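Cobalamin biosynthesis protein CobN (Mycobacterium tuberculosis, PDB 7C6O) is the large, catalytic subunit of cobaltochelatase, which in cobalamin biosynthesis probably inserts cobalt into the corrin ring in an ATP-dependent reaction. Local coordinates at residues 718-723 and 827-832; 735-740 and 755-760. One frame throughout, in Å; residues are numbered along the deposited sequence.

Contact 1 of 2, residues 718-723 and 827-832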
loop_
_atom_site.group_PDB
_atom_site.type_symbol
_atom_site.label_atom_id
_atom_site.label_comp_id
_atom_site.label_asym_id
_atom_site.label_seq_id
_atom_site.Cartn_x
_atom_site.Cartn_y
_atom_site.Cartn_z
ATOM N N LEU A 718 2.321 18.363 -20.366
ATOM C CA LEU A 718 1.891 19.639 -19.798
ATOM C C LEU A 718 1.396 19.473 -18.367
ATOM O O LEU A 718 1.730 20.278 -17.489
ATOM C CB LEU A 718 0.793 20.260 -20.662
ATOM C CG LEU A 718 1.185 21.256 -21.749
ATOM C CD1 LEU A 718 -0.046 21.652 -22.550
ATOM C CD2 LEU A 718 1.843 22.480 -21.131
ATOM N N ALA A 719 0.595 18.435 -18.113
ATOM C CA ALA A 719 0.088 18.210 -16.762
ATOM C C ALA A 719 1.219 17.881 -15.796
ATOM O O ALA A 719 1.229 18.357 -14.653
ATOM C CB ALA A 719 -0.952 17.091 -16.770
ATOM N N ILE A 720 2.183 17.073 -16.237
ATOM C CA ILE A 720 3.304 16.709 -15.375
ATOM C C ILE A 720 4.139 17.939 -15.036
ATOM O O ILE A 720 4.548 18.132 -13.884
ATOM C CB ILE A 720 4.151 15.610 -16.044
ATOM C CG1 ILE A 720 3.369 14.291 -16.083
ATOM C CG2 ILE A 720 5.481 15.437 -15.323
ATOM C CD1 ILE A 720 4.001 13.225 -16.949
ATOM N N LEU A 721 4.388 18.795 -16.027
ATOM C CA LEU A 721 5.247 19.958 -15.840
ATOM C C LEU A 721 4.590 21.078 -15.046
ATOM O O LEU A 721 5.289 22.016 -14.647
ATOM C CB LEU A 721 5.692 20.508 -17.197
ATOM C CG LEU A 721 6.607 19.619 -18.036
ATOM C CD1 LEU A 721 6.940 20.304 -19.355
ATOM C CD2 LEU A 721 7.872 19.281 -17.259
ATOM N N ARG A 722 3.275 21.020 -14.818
ATOM C CA ARG A 722 2.618 22.105 -14.098
ATOM C C ARG A 722 3.063 22.165 -12.642
ATOM O O ARG A 722 3.092 23.247 -12.046
ATOM C CB ARG A 722 1.098 21.957 -14.182
ATOM C CG ARG A 722 0.345 23.187 -13.698
ATOM C CD ARG A 722 -1.148 22.937 -13.584
ATOM N NE ARG A 722 -1.800 22.801 -14.883
ATOM C CZ ARG A 722 -3.108 22.618 -15.037
ATOM N NH1 ARG A 722 -3.898 22.550 -13.972
ATOM N NH2 ARG A 722 -3.628 22.503 -16.252
ATOM N N ALA A 723 3.423 21.028 -12.062
ATOM C CA ALA A 723 3.781 20.983 -10.654
ATOM C C ALA A 723 5.239 21.365 -10.444
ATOM O O ALA A 723 6.086 21.190 -11.327
ATOM C CB ALA A 723 3.538 19.586 -10.084
ATOM N N SER A 827 2.177 9.651 -7.660
ATOM C CA SER A 827 1.564 10.329 -8.795
ATOM C C SER A 827 2.601 11.147 -9.544
ATOM O O SER A 827 3.229 12.032 -8.941
ATOM C CB SER A 827 0.430 11.231 -8.328
ATOM O OG SER A 827 0.021 12.105 -9.372
ATOM N N PRO A 828 2.801 10.915 -10.844
ATOM C CA PRO A 828 3.683 11.794 -11.623
ATOM C C PRO A 828 3.094 13.172 -11.877
ATOM O O PRO A 828 3.762 14.010 -12.493
ATOM C CB PRO A 828 3.873 11.020 -12.935
ATOM C CG PRO A 828 2.610 10.228 -13.073
ATOM C CD PRO A 828 2.198 9.852 -11.669
ATOM N N LEU A 829 1.864 13.424 -11.433
ATOM C CA LEU A 829 1.243 14.739 -11.511
ATOM C C LEU A 829 1.494 15.579 -10.264
ATOM O O LEU A 829 1.103 16.751 -10.234
ATOM C CB LEU A 829 -0.266 14.600 -11.734
ATOM C CG LEU A 829 -0.719 13.775 -12.939
ATOM C CD1 LEU A 829 -2.240 13.699 -12.989
ATOM C CD2 LEU A 829 -0.167 14.363 -14.231
ATOM N N ARG A 830 2.130 15.013 -9.240
ATOM C CA ARG A 830 2.417 15.720 -8.001
ATOM C C ARG A 830 3.911 16.013 -7.858
ATOM O O ARG A 830 4.450 16.013 -6.749
ATOM C CB ARG A 830 1.904 14.921 -6.804
ATOM C CG ARG A 830 1.545 15.753 -5.575
ATOM C CD ARG A 830 1.043 14.848 -4.456
ATOM N NE ARG A 830 0.455 15.578 -3.334
ATOM C CZ ARG A 830 1.068 15.794 -2.173
ATOM N NH1 ARG A 830 2.301 15.347 -1.974
ATOM N NH2 ARG A 830 0.447 16.460 -1.207
ATOM N N GLY A 831 4.587 16.261 -8.977
ATOM C CA GLY A 831 5.995 16.608 -8.941
ATOM C C GLY A 831 6.917 15.462 -8.596
ATOM O O GLY A 831 7.987 15.687 -8.023
ATOM N N LEU A 832 6.532 14.234 -8.932
ATOM C CA LEU A 832 7.287 13.033 -8.574
ATOM C C LEU A 832 7.597 12.253 -9.850
ATOM O O LEU A 832 7.044 11.174 -10.088
ATOM C CB LEU A 832 6.494 12.177 -7.564
ATOM C CG LEU A 832 6.004 12.891 -6.304
ATOM C CD1 LEU A 832 5.051 12.003 -5.513
ATOM C CD2 LEU A 832 7.174 13.318 -5.432
HETATM O O HOH W 1 0.411 18.538 -12.035
HETATM O O HOH W 2 4.108 16.423 -11.767
#

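Contact 2 of 2, residues 735-740 and 755-760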
loop_
_atom_site.group_PDB
_atom_site.type_symbol
_atom_site.label_atom_id
_atom_site.label_comp_id
_atom_site.label_asym_id
_atom_site.label_seq_id
_atom_site.Cartn_x
_atom_site.Cartn_y
_atom_site.Cartn_z
ATOM N N GLY A 735 7.409 24.674 -11.626
ATOM C CA GLY A 735 6.362 24.414 -12.592
ATOM C C GLY A 735 6.549 25.253 -13.841
ATOM O O GLY A 735 7.121 26.343 -13.808
ATOM N N LEU A 736 6.065 24.726 -14.968
ATOM C CA LEU A 736 6.232 25.423 -16.238
ATOM C C LEU A 736 5.539 26.781 -16.214
ATOM O O LEU A 736 6.109 27.790 -16.646
ATOM C CB LEU A 736 5.689 24.570 -17.383
ATOM C CG LEU A 736 6.439 24.577 -18.720
ATOM C CD1 LEU A 736 5.462 24.324 -19.845
ATOM C CD2 LEU A 736 7.229 25.859 -18.964
ATOM N N ARG A 737 4.304 26.827 -15.711
ATOM C CA ARG A 737 3.587 28.097 -15.657
ATOM C C ARG A 737 4.128 28.996 -14.553
ATOM O O ARG A 737 4.010 30.224 -14.644
ATOM C CB ARG A 737 2.088 27.842 -15.478
ATOM C CG ARG A 737 1.519 26.897 -16.531
ATOM C CD ARG A 737 -0.006 26.886 -16.553
ATOM N NE ARG A 737 -0.589 26.651 -15.234
ATOM C CZ ARG A 737 -1.862 26.332 -15.028
ATOM N NH1 ARG A 737 -2.693 26.193 -16.057
ATOM N NH2 ARG A 737 -2.307 26.146 -13.794
ATOM N N GLN A 738 4.726 28.411 -13.511
ATOM C CA GLN A 738 5.446 29.210 -12.523
ATOM C C GLN A 738 6.630 29.925 -13.162
ATOM O O GLN A 738 6.815 31.134 -12.980
ATOM C CB GLN A 738 5.921 28.323 -11.372
ATOM C CG GLN A 738 4.885 28.069 -10.295
ATOM C CD GLN A 738 5.412 27.173 -9.189
ATOM O OE1 GLN A 738 6.403 26.463 -9.371
ATOM N NE2 GLN A 738 4.754 27.204 -8.035
ATOM N N ALA A 739 7.447 29.184 -13.917
ATOM C CA ALA A 739 8.566 29.789 -14.628
ATOM C C ALA A 739 8.103 30.816 -15.650
ATOM O O ALA A 739 8.898 31.671 -16.058
ATOM C CB ALA A 739 9.401 28.708 -15.315
ATOM N N LEU A 740 6.843 30.753 -16.071
ATOM C CA LEU A 740 6.284 31.721 -17.003
ATOM C C LEU A 740 5.548 32.861 -16.311
ATOM O O LEU A 740 5.010 33.733 -16.999
ATOM C CB LEU A 740 5.337 31.023 -17.987
ATOM C CG LEU A 740 5.986 30.107 -19.026
ATOM C CD1 LEU A 740 4.931 29.504 -19.938
ATOM C CD2 LEU A 740 7.029 30.869 -19.833
ATOM N N GLN A 755 -3.889 32.679 -20.286
ATOM C CA GLN A 755 -2.834 33.146 -21.178
ATOM C C GLN A 755 -1.528 32.403 -20.925
ATOM O O GLN A 755 -0.811 32.055 -21.871
ATOM C CB GLN A 755 -2.650 34.654 -21.012
ATOM C CG GLN A 755 -3.931 35.438 -21.246
ATOM C CD GLN A 755 -3.838 36.878 -20.785
ATOM O OE1 GLN A 755 -2.750 37.393 -20.528
ATOM N NE2 GLN A 755 -4.987 37.535 -20.672
ATOM N N THR A 756 -1.207 32.138 -19.657
ATOM C CA THR A 756 0.014 31.402 -19.350
ATOM C C THR A 756 -0.094 29.946 -19.787
ATOM O O THR A 756 0.887 29.359 -20.259
ATOM C CB THR A 756 0.323 31.498 -17.857
ATOM O OG1 THR A 756 0.285 32.870 -17.450
ATOM C CG2 THR A 756 1.705 30.938 -17.566
ATOM N N GLU A 757 -1.279 29.347 -19.644
ATOM C CA GLU A 757 -1.478 27.984 -20.128
ATOM C C GLU A 757 -1.285 27.907 -21.637
ATOM O O GLU A 757 -0.668 26.962 -22.143
ATOM C CB GLU A 757 -2.866 27.480 -19.732
ATOM C CG GLU A 757 -3.233 26.114 -20.305
ATOM C CD GLU A 757 -2.471 24.965 -19.658
ATOM O OE1 GLU A 757 -1.891 25.159 -18.566
ATOM O OE2 GLU A 757 -2.456 23.861 -20.246
ATOM N N ALA A 758 -1.802 28.896 -22.374
ATOM C CA ALA A 758 -1.597 28.920 -23.818
ATOM C C ALA A 758 -0.119 29.063 -24.160
ATOM O O ALA A 758 0.373 28.423 -25.096
ATOM C CB ALA A 758 -2.409 30.052 -24.449
ATOM N N LYS A 759 0.606 29.900 -23.412
ATOM C CA LYS A 759 2.042 30.033 -23.635
ATOM C C LYS A 759 2.769 28.733 -23.315
ATOM O O LYS A 759 3.654 28.306 -24.066
ATOM C CB LYS A 759 2.606 31.178 -22.791
ATOM C CG LYS A 759 2.125 32.558 -23.201
ATOM C CD LYS A 759 2.670 33.627 -22.266
ATOM C CE LYS A 759 2.286 35.020 -22.737
ATOM N NZ LYS A 759 0.812 35.170 -22.873
ATOM N N ALA A 760 2.408 28.092 -22.200
ATOM C CA ALA A 760 3.030 26.823 -21.838
ATOM C C ALA A 760 2.748 25.753 -22.884
ATOM O O ALA A 760 3.650 25.003 -23.275
ATOM C CB ALA A 760 2.541 26.373 -20.462
#

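Contact 1 of 2, residues 718-723 and 827-832
Leu829 and Ile720 meet with their side chains at about a right angle, and the CD2 methyl of Leu829 does the touching: it lies 3.8 Å from Ala719 CB and 4.0 Å from Ile720 CG1. With CG anti to its own carbonyl carbon (chi1 -55°), the leucine brings that methyl back to the helix although its CB does not face it. Alanine suits position 719, where a short side chain lets the leucine come close. Ile720 sets CG1 and CG2 both against Pro828 O, each 3.6 Å from it. Farther along, the Ala723 methyl CB packs against backbone, 3.7 Å from Gly831 N; Gly831 has a positive phi (72°), a conformation glycine adopts readily because it has no CB.

Two waters link several backbone polar atoms across the contact. One donates to Ala719 O and Leu829 O; a second donates to Ile720 O and Pro828 O and accepts from Gly831 N. Ser827 shapes the loop as an ST turn, its OG accepting from Leu829 N (3.1 Å) within a type I turn.

The loop between helices 807-815 and 853-874 thus packs on the end of helix 710-722, while Val797 of helix 784-801 touches Ile720 and Gln696 of strand 696-698 touches Ala719.

Contact 2 of 2, residues 735-740 and 755-760
The short, weakly bonded helix 736-739 lies beside helix 750-769, the two backbones coming nearest at Arg737 and Thr756, whose CA atoms are 6.1 Å apart. In Thr756 a chi1 of -51° sets OG1 beside the backbone N and CG2 anti to it, so that CG2 packs against both Leu740 CB (3.7 Å) and Arg737 CB (3.8 Å); OG1 bonds back to Thr752 O, and threonine thus serves both an apolar and a polar need. One turn on, the small Ala760 accepts two leucines: its CB lies 3.6 Å from Leu736 CD1 and 4.0 Å from Leu740 CD1.

Alongside this apolar patch Arg737 runs its aliphatic part past Thr756 and Ala760, then bends at chi3 (-52°) to set NH1 2.8 Å from Glu757 OE1. This salt bridge is skewed: the oxygen is met on its anti side, out of the carboxylate plane, and the two flat groups stand 88° apart. Asp694 and Glu744 also pair with the guanidinium, whose long reach suits arginine to gathering three acids, which probably stabilise its positive charge.

Leu736 of the short helix and Leu740 just after it thus make a local helix-on-helix contact with Ala760, bordered by a salt bridge, where the chain folds back on itself after a 14-residue connection in a mainly helical part of the protein.

In the fold
Contact 2 is nested in the chain segment that contact 1 closes: helix 710-722 comes first, then helix 736-739 and helix 750-769, and the loop 827-832 last. The 103 residues between the two halves of contact 1 include many helical residues and no strand. The centres of the two contacts lie about 14 Å apart, and the contacts touch through a probable hydrogen bond from Leu736 N to Leu721 O and through packing of Leu718 on Ala760. Helix 710-722 stands between the loop 827-832 and helices 736-739 and 750-769. Together the contacts tie a helical part of the CobN/magnesium chelatase family region to a loop that also reaches Asp896 and Asn1100 through Arg830.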